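PDB 5J7O: major capsid protein from Faustovirus, which forms, as a trimer of double jelly-roll subunits, the capsomers that probably tile the icosahedral capsid shell of this large double-stranded DNA virus. Local coordinates for residues Gln155-Gln160 with Gln165-Ala170; Val139-Asn144 with Gly148-Tyr153; Gln329-Phe334 with Thr462-Asp467. All blocks are in the same frame, centred on the assembly; numbering follows the deposited sequence.

Running from the N terminus, the chain first meets contact 2, where strand 138-142 turns back on strand 149-158 and three residues close the hairpin. The same strand then runs on into contact 1, where the loop that follows packs against its end, closing a four-residue gap; the two contacts lie in series, their centres about 24 Å apart. Neither nests in the other. Contact 3 comes later and spans 127 residues, about 15 Å from contact 1 at the nearest atoms. Contact 2 thus joins two neighbouring inner strands of the seven-stranded mixed sheet, while contact 3 ties the start of strand 333-336, an outer strand of a three-stranded antiparallel sheet, to helix 464-467.

Contact 1 of 3, residues Gln155-Gln160 with Gln165-Ala170; sequences QSYVNQ and QTVAAA
Tyr157 O takes the backbone N-H of Gln165 at 2.8 Å, a nearly straight bond at 166°. A water makes the second link between these two residues: it accepts from Tyr157 N at 3.0 Å and donates to Gln165 O at 2.9 Å. One residue of the strand is therefore held to one residue of the loop twice, the Tyr157 carbonyl directly and its N-H through the water. The side chains of the pair start close together, CB of Tyr157 lying 4.2 Å from CB of Gln165. Beyond CB they part. The tyrosine ring turns its edge to Val167, whose CG2 is 4.4 Å from CE2 near the ring plane, while its OH reaches away to the carbonyl of Ala121. Gln165 folds back instead: chi1 (-56°) sets its CG beside its own backbone N and 4.1 Å from Val158 C, and the bend at chi2 takes the amide to Asn159. There the side chains cross at about a right angle, their amide planes 32° apart, with NE2 of Gln165 3.6 Å from ND2 of Asn159, a packing contact; NE2 of Gln165 has its hydrogen bond to Thr163 O within the connecting loop. Val167 is the second residue of a type II turn, Thr166 to Ala169, closed by Ala169 N on Thr166 O. Strand 149-158 pairs here with strand 341-351 through Ser156 and Val158, and the loop beside it, held to Ser135 and Val119 by backbone bonds, leads on into strand 170-177.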
loop_
_atom_site.group_PDB
_atom_site.type_symbol
_atom_site.label_atom_id
_atom_site.label_comp_id
_atom_site.label_asym_id
_atom_site.label_seq_id
_atom_site.Cartn_x
_atom_site.Cartn_y
_atom_site.Cartn_z
ATOM N N GLN B 155 -1.932 -41.330 -8.866
ATOM C CA GLN B 155 -1.045 -40.192 -9.052
ATOM C C GLN B 155 -0.497 -40.208 -10.471
ATOM O O GLN B 155 -0.149 -41.269 -10.999
ATOM C CB GLN B 155 0.105 -40.199 -8.038
ATOM C CG GLN B 155 -0.325 -39.876 -6.616
ATOM C CD GLN B 155 0.840 -39.835 -5.647
ATOM O OE1 GLN B 155 1.461 -40.859 -5.361
ATOM N NE2 GLN B 155 1.146 -38.646 -5.139
ATOM N N SER B 156 -0.428 -39.031 -11.084
ATOM C CA SER B 156 0.056 -38.901 -12.450
ATOM C C SER B 156 0.638 -37.506 -12.635
ATOM O O SER B 156 0.648 -36.685 -11.712
ATOM C CB SER B 156 -1.063 -39.178 -13.461
ATOM O OG SER B 156 -2.149 -38.286 -13.280
ATOM N N TYR B 157 1.130 -37.242 -13.842
ATOM C CA TYR B 157 1.679 -35.945 -14.205
ATOM C C TYR B 157 0.845 -35.331 -15.318
ATOM O O TYR B 157 0.476 -36.013 -16.279
ATOM C CB TYR B 157 3.140 -36.058 -14.648
ATOM C CG TYR B 157 4.072 -36.534 -13.561
ATOM C CD1 TYR B 157 4.323 -35.751 -12.442
ATOM C CD2 TYR B 157 4.708 -37.764 -13.656
ATOM C CE1 TYR B 157 5.177 -36.181 -11.446
ATOM C CE2 TYR B 157 5.565 -38.203 -12.666
ATOM C CZ TYR B 157 5.794 -37.407 -11.563
ATOM O OH TYR B 157 6.647 -37.841 -10.574
ATOM N N VAL B 158 0.549 -34.038 -15.181
ATOM C CA VAL B 158 -0.235 -33.299 -16.160
ATOM C C VAL B 158 0.418 -31.944 -16.392
ATOM O O VAL B 158 1.222 -31.469 -15.588
ATOM C CB VAL B 158 -1.703 -33.108 -15.712
ATOM C CG1 VAL B 158 -2.444 -34.436 -15.710
ATOM C CG2 VAL B 158 -1.758 -32.462 -14.335
ATOM N N ASN B 159 0.067 -31.327 -17.516
ATOM C CA ASN B 159 0.398 -29.930 -17.751
ATOM C C ASN B 159 -0.763 -29.074 -17.245
ATOM O O ASN B 159 -1.701 -29.579 -16.623
ATOM C CB ASN B 159 0.720 -29.691 -19.226
ATOM C CG ASN B 159 -0.344 -30.238 -20.158
ATOM O OD1 ASN B 159 -1.420 -30.649 -19.723
ATOM N ND2 ASN B 159 -0.048 -30.239 -21.454
ATOM N N GLN B 160 -0.716 -27.762 -17.500
ATOM C CA GLN B 160 -1.768 -26.888 -16.988
ATOM C C GLN B 160 -3.126 -27.254 -17.573
ATOM O O GLN B 160 -4.140 -27.235 -16.864
ATOM C CB GLN B 160 -1.445 -25.423 -17.281
ATOM C CG GLN B 160 -2.469 -24.470 -16.676
ATOM C CD GLN B 160 -2.243 -23.025 -17.062
ATOM O OE1 GLN B 160 -1.954 -22.715 -18.219
ATOM N NE2 GLN B 160 -2.375 -22.127 -16.091
ATOM N N GLN B 165 1.193 -36.519 -18.892
ATOM C CA GLN B 165 2.566 -36.533 -19.376
ATOM C C GLN B 165 3.204 -37.877 -19.054
ATOM O O GLN B 165 3.092 -38.369 -17.926
ATOM C CB GLN B 165 3.376 -35.396 -18.748
ATOM C CG GLN B 165 2.775 -34.021 -18.976
ATOM C CD GLN B 165 2.691 -33.662 -20.446
ATOM O OE1 GLN B 165 3.709 -33.557 -21.130
ATOM N NE2 GLN B 165 1.472 -33.481 -20.942
ATOM N N THR B 166 3.873 -38.462 -20.045
ATOM C CA THR B 166 4.493 -39.768 -19.880
ATOM C C THR B 166 5.799 -39.645 -19.104
ATOM O O THR B 166 6.561 -38.690 -19.287
ATOM C CB THR B 166 4.752 -40.409 -21.245
ATOM O OG1 THR B 166 3.548 -40.384 -22.021
ATOM C CG2 THR B 166 5.205 -41.852 -21.086
ATOM N N VAL B 167 6.043 -40.615 -18.218
ATOM C CA VAL B 167 7.312 -40.675 -17.507
ATOM C C VAL B 167 8.452 -40.775 -18.510
ATOM O O VAL B 167 8.355 -41.475 -19.526
ATOM C CB VAL B 167 7.317 -41.861 -16.526
ATOM C CG1 VAL B 167 8.734 -42.200 -16.082
ATOM C CG2 VAL B 167 6.448 -41.545 -15.323
ATOM N N ALA B 168 9.535 -40.044 -18.236
ATOM C CA ALA B 168 10.750 -39.963 -19.042
ATOM C C ALA B 168 10.528 -39.271 -20.381
ATOM O O ALA B 168 11.461 -39.220 -21.194
ATOM C CB ALA B 168 11.389 -41.337 -19.291
ATOM N N ALA B 169 9.335 -38.748 -20.648
ATOM C CA ALA B 169 9.142 -37.894 -21.807
ATOM C C ALA B 169 9.745 -36.518 -21.538
ATOM O O ALA B 169 10.181 -36.211 -20.426
ATOM C CB ALA B 169 7.658 -37.780 -22.155
ATOM N N ALA B 170 9.761 -35.680 -22.569
ATOM C CA ALA B 170 10.395 -34.374 -22.459
ATOM C C ALA B 170 9.677 -33.494 -21.440
ATOM O O ALA B 170 8.457 -33.569 -21.266
ATOM C CB ALA B 170 10.425 -33.677 -23.818
HETATM O O HOH W 1 2.012 -39.620 -15.521
#

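Contact 2 of 3, residues Val139-Asn144 with Gly148-Tyr153; sequences VSATEN and GVYTLY
Ser140 and Tyr153 face each other as a hydrogen-bonded antiparallel pair, Ser140 N giving to Tyr153 O at 3.0 Å and Tyr153 N to Ser140 O at 2.9 Å. Thr142 and Thr151 repeat the pattern, less evenly: Thr142 N reaches Thr151 O at 2.9 Å, but the return bond from Thr151 N to Thr142 O stretches to 3.3 Å. Between them sits the non-hydrogen-bonded pair Ala141 and Leu152. The close packing is on the face of these two residues. Leu152 CD1 lies 3.8 Å from CG1 of Val139 and also touches the Ala141 methyl, and that methyl meets the Tyr150 ring obliquely, near CZ and OH. Tyr150 CG lies opposite its backbone N (chi1 -178°), and although CB points away from the other strand, the end of the ring comes back to Ala141; its OH is bonded to Asp130. The face of Ser140, Thr142, Thr151 and Tyr153 is wetter. Tyr153 turns a ring edge to Thr142, with CE1 3.6 Å from OG1, and a water lies between that hydroxyl and Tyr153 OH, though its link to Thr142 OG1 is doubtful. Another water donates to both Thr142 O and Val149 O and accepts from Thr151 OG1, bridging the two strands beyond the last hydrogen-bonded pair. Towards the turn, pairing dwindles to Gly148 N on Asn144 O, bent at 131°, with a weak bond from Val149 N to the same oxygen. Strand 138-142 is flanked on its other side by strand 131-133, and strand 149-158 by strand 341-351, so this hairpin forms the second and third strands of the mixed sheet, with Tyr153 also packing on Leu254 of the third subunit.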
loop_
_atom_site.group_PDB
_atom_site.type_symbol
_atom_site.label_atom_id
_atom_site.label_comp_id
_atom_site.label_asym_id
_atom_site.label_seq_id
_atom_site.Cartn_x
_atom_site.Cartn_y
_atom_site.Cartn_z
ATOM N N VAL B 139 -1.104 -46.502 -9.584
ATOM C CA VAL B 139 -2.394 -46.779 -8.966
ATOM C C VAL B 139 -2.205 -47.812 -7.865
ATOM O O VAL B 139 -1.540 -48.833 -8.070
ATOM C CB VAL B 139 -3.428 -47.274 -9.998
ATOM C CG1 VAL B 139 -4.717 -47.693 -9.306
ATOM C CG2 VAL B 139 -3.708 -46.192 -11.029
ATOM N N SER B 140 -2.786 -47.539 -6.697
ATOM C CA SER B 140 -2.853 -48.490 -5.598
ATOM C C SER B 140 -4.214 -48.348 -4.935
ATOM O O SER B 140 -5.006 -47.468 -5.281
ATOM C CB SER B 140 -1.724 -48.270 -4.584
ATOM O OG SER B 140 -1.716 -46.938 -4.099
ATOM N N ALA B 141 -4.486 -49.217 -3.964
ATOM C CA ALA B 141 -5.792 -49.218 -3.323
ATOM C C ALA B 141 -5.688 -49.766 -1.908
ATOM O O ALA B 141 -4.726 -50.450 -1.549
ATOM C CB ALA B 141 -6.808 -50.033 -4.131
ATOM N N THR B 142 -6.706 -49.457 -1.107
ATOM C CA THR B 142 -6.848 -49.990 0.244
ATOM C C THR B 142 -8.246 -50.576 0.380
ATOM O O THR B 142 -9.239 -49.844 0.310
ATOM C CB THR B 142 -6.612 -48.913 1.307
ATOM O OG1 THR B 142 -5.229 -48.538 1.316
ATOM C CG2 THR B 142 -7.002 -49.434 2.687
ATOM N N GLU B 143 -8.323 -51.890 0.563
ATOM C CA GLU B 143 -9.607 -52.539 0.769
ATOM C C GLU B 143 -10.146 -52.229 2.161
ATOM O O GLU B 143 -9.408 -51.854 3.076
ATOM C CB GLU B 143 -9.484 -54.053 0.591
ATOM C CG GLU B 143 -9.105 -54.506 -0.808
ATOM C CD GLU B 143 -8.952 -56.013 -0.900
ATOM O OE1 GLU B 143 -9.060 -56.685 0.148
ATOM O OE2 GLU B 143 -8.727 -56.526 -2.016
ATOM N N ASN B 144 -11.461 -52.392 2.314
ATOM C CA ASN B 144 -12.099 -52.238 3.625
ATOM C C ASN B 144 -13.435 -52.986 3.565
ATOM O O ASN B 144 -14.471 -52.399 3.256
ATOM C CB ASN B 144 -12.293 -50.780 3.997
ATOM C CG ASN B 144 -12.661 -50.594 5.459
ATOM O OD1 ASN B 144 -13.414 -51.383 6.031
ATOM N ND2 ASN B 144 -12.125 -49.545 6.072
ATOM N N GLY B 148 -17.229 -51.350 3.614
ATOM C CA GLY B 148 -17.664 -51.321 2.233
ATOM C C GLY B 148 -17.067 -50.201 1.419
ATOM O O GLY B 148 -17.584 -49.886 0.343
ATOM N N VAL B 149 -15.991 -49.584 1.899
ATOM C CA VAL B 149 -15.341 -48.472 1.217
ATOM C C VAL B 149 -14.087 -48.991 0.529
ATOM O O VAL B 149 -13.180 -49.521 1.183
ATOM C CB VAL B 149 -15.001 -47.333 2.192
ATOM C CG1 VAL B 149 -14.110 -46.305 1.512
ATOM C CG2 VAL B 149 -16.271 -46.678 2.709
ATOM N N TYR B 150 -14.042 -48.845 -0.790
ATOM C CA TYR B 150 -12.861 -49.136 -1.588
ATOM C C TYR B 150 -12.169 -47.813 -1.890
ATOM O O TYR B 150 -12.745 -46.948 -2.558
ATOM C CB TYR B 150 -13.252 -49.869 -2.873
ATOM C CG TYR B 150 -12.107 -50.279 -3.774
ATOM C CD1 TYR B 150 -11.257 -51.321 -3.425
ATOM C CD2 TYR B 150 -11.898 -49.645 -4.992
ATOM C CE1 TYR B 150 -10.219 -51.707 -4.255
ATOM C CE2 TYR B 150 -10.863 -50.023 -5.828
ATOM C CZ TYR B 150 -10.028 -51.055 -5.455
ATOM O OH TYR B 150 -8.997 -51.432 -6.286
ATOM N N THR B 151 -10.953 -47.646 -1.378
ATOM C CA THR B 151 -10.215 -46.394 -1.495
ATOM C C THR B 151 -9.124 -46.557 -2.545
ATOM O O THR B 151 -8.219 -47.380 -2.381
ATOM C CB THR B 151 -9.614 -45.983 -0.150
ATOM O OG1 THR B 151 -10.657 -45.878 0.827
ATOM C CG2 THR B 151 -8.911 -44.641 -0.274
ATOM N N LEU B 152 -9.210 -45.767 -3.613
ATOM C CA LEU B 152 -8.326 -45.885 -4.766
ATOM C C LEU B 152 -7.450 -44.642 -4.860
ATOM O O LEU B 152 -7.964 -43.522 -4.957
ATOM C CB LEU B 152 -9.135 -46.069 -6.050
ATOM C CG LEU B 152 -8.353 -46.419 -7.317
ATOM C CD1 LEU B 152 -7.886 -47.866 -7.277
ATOM C CD2 LEU B 152 -9.193 -46.151 -8.556
ATOM N N TYR B 153 -6.134 -44.843 -4.843
ATOM C CA TYR B 153 -5.159 -43.765 -4.934
ATOM C C TYR B 153 -4.535 -43.769 -6.322
ATOM O O TYR B 153 -4.000 -44.791 -6.762
ATOM C CB TYR B 153 -4.066 -43.918 -3.873
ATOM C CG TYR B 153 -4.571 -44.114 -2.460
ATOM C CD1 TYR B 153 -4.907 -45.378 -1.992
ATOM C CD2 TYR B 153 -4.692 -43.039 -1.589
ATOM C CE1 TYR B 153 -5.362 -45.565 -0.699
ATOM C CE2 TYR B 153 -5.144 -43.216 -0.294
ATOM C CZ TYR B 153 -5.476 -44.481 0.146
ATOM O OH TYR B 153 -5.928 -44.662 1.433
HETATM O O HOH W 2 -0.968 -45.438 -5.988
HETATM O O HOH W 3 -10.991 -48.252 1.767
HETATM O O HOH W 4 -4.428 -46.843 2.837
#

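Contact 3 of 3, residues Gln329-Phe334 with Thr462-Asp467; sequences QSNILF and TYQWRD
Asn331 and Phe334 make the whole of this contact from the first segment, meeting Gln464 and Trp465 of the short helix. At Asn331, which ends a 3-10 turn, OD1 comes 3.5 Å from OE1 of Gln464; both are acceptors, so this is mere proximity between amides turned 81° to each other. Each has its bond elsewhere: ND2 of Asn331 on Glu327, and OE1 of Gln464 on Arg184. The chain then enters strand 333-336, and Phe334 points its ring at the helix. Trp465 CB sits over one face, 4.0 Å from the ring centroid and 22° off its normal, a CH-pi contact. The ring edge faces Gln464 instead: NE2 lies near the ring plane, 3.4 Å from CE2, with the amide nearly perpendicular to the ring. With chi1 at -176° and the chain drawn out beyond CG, Gln464 carries its amide to this edge. Trp465 turns its indole elsewhere, in cation-pi contact with Arg176, whose backbone also bonds to Phe334. An outer strand of a three-stranded sheet thus packs its aromatic residue on a short helix in the connection between strands 444-453 and 473-490, consistent with the long inter-strand loops of double jelly-roll capsid proteins.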
loop_
_atom_site.group_PDB
_atom_site.type_symbol
_atom_site.label_atom_id
_atom_site.label_comp_id
_atom_site.label_asym_id
_atom_site.label_seq_id
_atom_site.Cartn_x
_atom_site.Cartn_y
_atom_site.Cartn_z
ATOM N N GLN B 329 26.410 -17.152 -10.303
ATOM C CA GLN B 329 25.120 -17.228 -10.983
ATOM C C GLN B 329 24.129 -18.078 -10.197
ATOM O O GLN B 329 22.930 -17.779 -10.168
ATOM C CB GLN B 329 25.294 -17.788 -12.394
ATOM C CG GLN B 329 24.015 -17.762 -13.222
ATOM C CD GLN B 329 24.020 -18.774 -14.350
ATOM O OE1 GLN B 329 24.644 -19.832 -14.250
ATOM N NE2 GLN B 329 23.321 -18.456 -15.434
ATOM N N SER B 330 24.615 -19.138 -9.549
ATOM C CA SER B 330 23.744 -20.072 -8.844
ATOM C C SER B 330 23.056 -19.456 -7.632
ATOM O O SER B 330 22.149 -20.086 -7.076
ATOM C CB SER B 330 24.543 -21.305 -8.419
ATOM O OG SER B 330 25.806 -20.939 -7.890
ATOM N N ASN B 331 23.455 -18.259 -7.207
ATOM C CA ASN B 331 22.782 -17.552 -6.124
ATOM C C ASN B 331 21.850 -16.458 -6.624
ATOM O O ASN B 331 21.189 -15.806 -5.811
ATOM C CB ASN B 331 23.812 -16.949 -5.162
ATOM C CG ASN B 331 24.518 -17.998 -4.331
ATOM O OD1 ASN B 331 23.950 -19.044 -4.017
ATOM N ND2 ASN B 331 25.765 -17.722 -3.963
ATOM N N ILE B 332 21.777 -16.245 -7.936
ATOM C CA ILE B 332 20.960 -15.192 -8.519
ATOM C C ILE B 332 19.809 -15.762 -9.338
ATOM O O ILE B 332 18.681 -15.269 -9.257
ATOM C CB ILE B 332 21.831 -14.247 -9.377
ATOM C CG1 ILE B 332 22.925 -13.606 -8.521
ATOM C CG2 ILE B 332 20.974 -13.185 -10.050
ATOM C CD1 ILE B 332 22.396 -12.818 -7.345
ATOM N N LEU B 333 20.071 -16.804 -10.122
ATOM C CA LEU B 333 19.098 -17.395 -11.030
ATOM C C LEU B 333 18.804 -18.817 -10.577
ATOM O O LEU B 333 19.728 -19.572 -10.258
ATOM C CB LEU B 333 19.631 -17.384 -12.463
ATOM C CG LEU B 333 18.700 -17.805 -13.596
ATOM C CD1 LEU B 333 17.619 -16.761 -13.818
ATOM C CD2 LEU B 333 19.510 -18.029 -14.859
ATOM N N PHE B 334 17.523 -19.184 -10.551
ATOM C CA PHE B 334 17.110 -20.448 -9.963
ATOM C C PHE B 334 16.125 -21.183 -10.860
ATOM O O PHE B 334 15.343 -20.576 -11.596
ATOM C CB PHE B 334 16.476 -20.245 -8.583
ATOM C CG PHE B 334 17.436 -19.745 -7.550
ATOM C CD1 PHE B 334 17.701 -18.392 -7.431
ATOM C CD2 PHE B 334 18.076 -20.629 -6.698
ATOM C CE1 PHE B 334 18.587 -17.927 -6.482
ATOM C CE2 PHE B 334 18.963 -20.169 -5.744
ATOM C CZ PHE B 334 19.219 -18.817 -5.637
ATOM N N THR B 462 15.211 -24.769 -0.961
ATOM C CA THR B 462 14.545 -24.472 -2.223
ATOM C C THR B 462 13.854 -23.116 -2.215
ATOM O O THR B 462 13.427 -22.651 -3.277
ATOM C CB THR B 462 13.531 -25.569 -2.557
ATOM O OG1 THR B 462 12.545 -25.646 -1.520
ATOM C CG2 THR B 462 14.230 -26.913 -2.689
ATOM N N TYR B 463 13.728 -22.479 -1.051
ATOM C CA TYR B 463 13.227 -21.117 -0.948
ATOM C C TYR B 463 14.342 -20.110 -0.687
ATOM O O TYR B 463 14.066 -18.988 -0.247
ATOM C CB TYR B 463 12.159 -21.022 0.144
ATOM C CG TYR B 463 10.805 -21.550 -0.275
ATOM C CD1 TYR B 463 10.495 -22.898 -0.156
ATOM C CD2 TYR B 463 9.835 -20.699 -0.790
ATOM C CE1 TYR B 463 9.258 -23.385 -0.539
ATOM C CE2 TYR B 463 8.595 -21.176 -1.174
ATOM C CZ TYR B 463 8.312 -22.519 -1.047
ATOM O OH TYR B 463 7.079 -22.997 -1.429
ATOM N N GLN B 464 15.598 -20.493 -0.946
ATOM C CA GLN B 464 16.710 -19.562 -0.777
ATOM C C GLN B 464 16.555 -18.341 -1.670
ATOM O O GLN B 464 16.970 -17.238 -1.293
ATOM C CB GLN B 464 18.040 -20.255 -1.075
ATOM C CG GLN B 464 19.251 -19.366 -0.825
ATOM C CD GLN B 464 20.433 -19.708 -1.708
ATOM O OE1 GLN B 464 21.507 -19.120 -1.580
ATOM N NE2 GLN B 464 20.240 -20.656 -2.616
ATOM N N TRP B 465 15.961 -18.515 -2.855
ATOM C CA TRP B 465 15.695 -17.389 -3.744
ATOM C C TRP B 465 14.892 -16.291 -3.054
ATOM O O TRP B 465 14.969 -15.126 -3.463
ATOM C CB TRP B 465 14.950 -17.871 -4.990
ATOM C CG TRP B 465 13.568 -18.373 -4.698
ATOM C CD1 TRP B 465 13.214 -19.644 -4.350
ATOM C CD2 TRP B 465 12.354 -17.613 -4.730
ATOM N NE1 TRP B 465 11.855 -19.723 -4.165
ATOM C CE2 TRP B 465 11.304 -18.488 -4.391
ATOM C CE3 TRP B 465 12.054 -16.276 -5.011
ATOM C CZ2 TRP B 465 9.976 -18.071 -4.325
ATOM C CZ3 TRP B 465 10.736 -15.866 -4.946
ATOM C CH2 TRP B 465 9.714 -16.760 -4.606
ATOM N N ARG B 466 14.124 -16.640 -2.026
ATOM C CA ARG B 466 13.288 -15.704 -1.280
ATOM C C ARG B 466 13.814 -15.401 0.115
ATOM O O ARG B 466 13.755 -14.251 0.556
ATOM C CB ARG B 466 11.864 -16.262 -1.168
ATOM C CG ARG B 466 10.876 -15.366 -0.451
ATOM C CD ARG B 466 9.666 -16.168 -0.005
ATOM N NE ARG B 466 10.004 -17.095 1.071
ATOM C CZ ARG B 466 9.217 -18.082 1.486
ATOM N NH1 ARG B 466 8.040 -18.285 0.907
ATOM N NH2 ARG B 466 9.607 -18.874 2.474
ATOM N N ASP B 467 14.343 -16.403 0.817
ATOM C CA ASP B 467 14.718 -16.249 2.217
ATOM C C ASP B 467 16.070 -15.576 2.422
ATOM O O ASP B 467 16.407 -15.259 3.568
ATOM C CB ASP B 467 14.744 -17.613 2.913
ATOM C CG ASP B 467 13.376 -18.261 2.987
ATOM O OD1 ASP B 467 12.368 -17.550 2.795
ATOM O OD2 ASP B 467 13.311 -19.481 3.247
#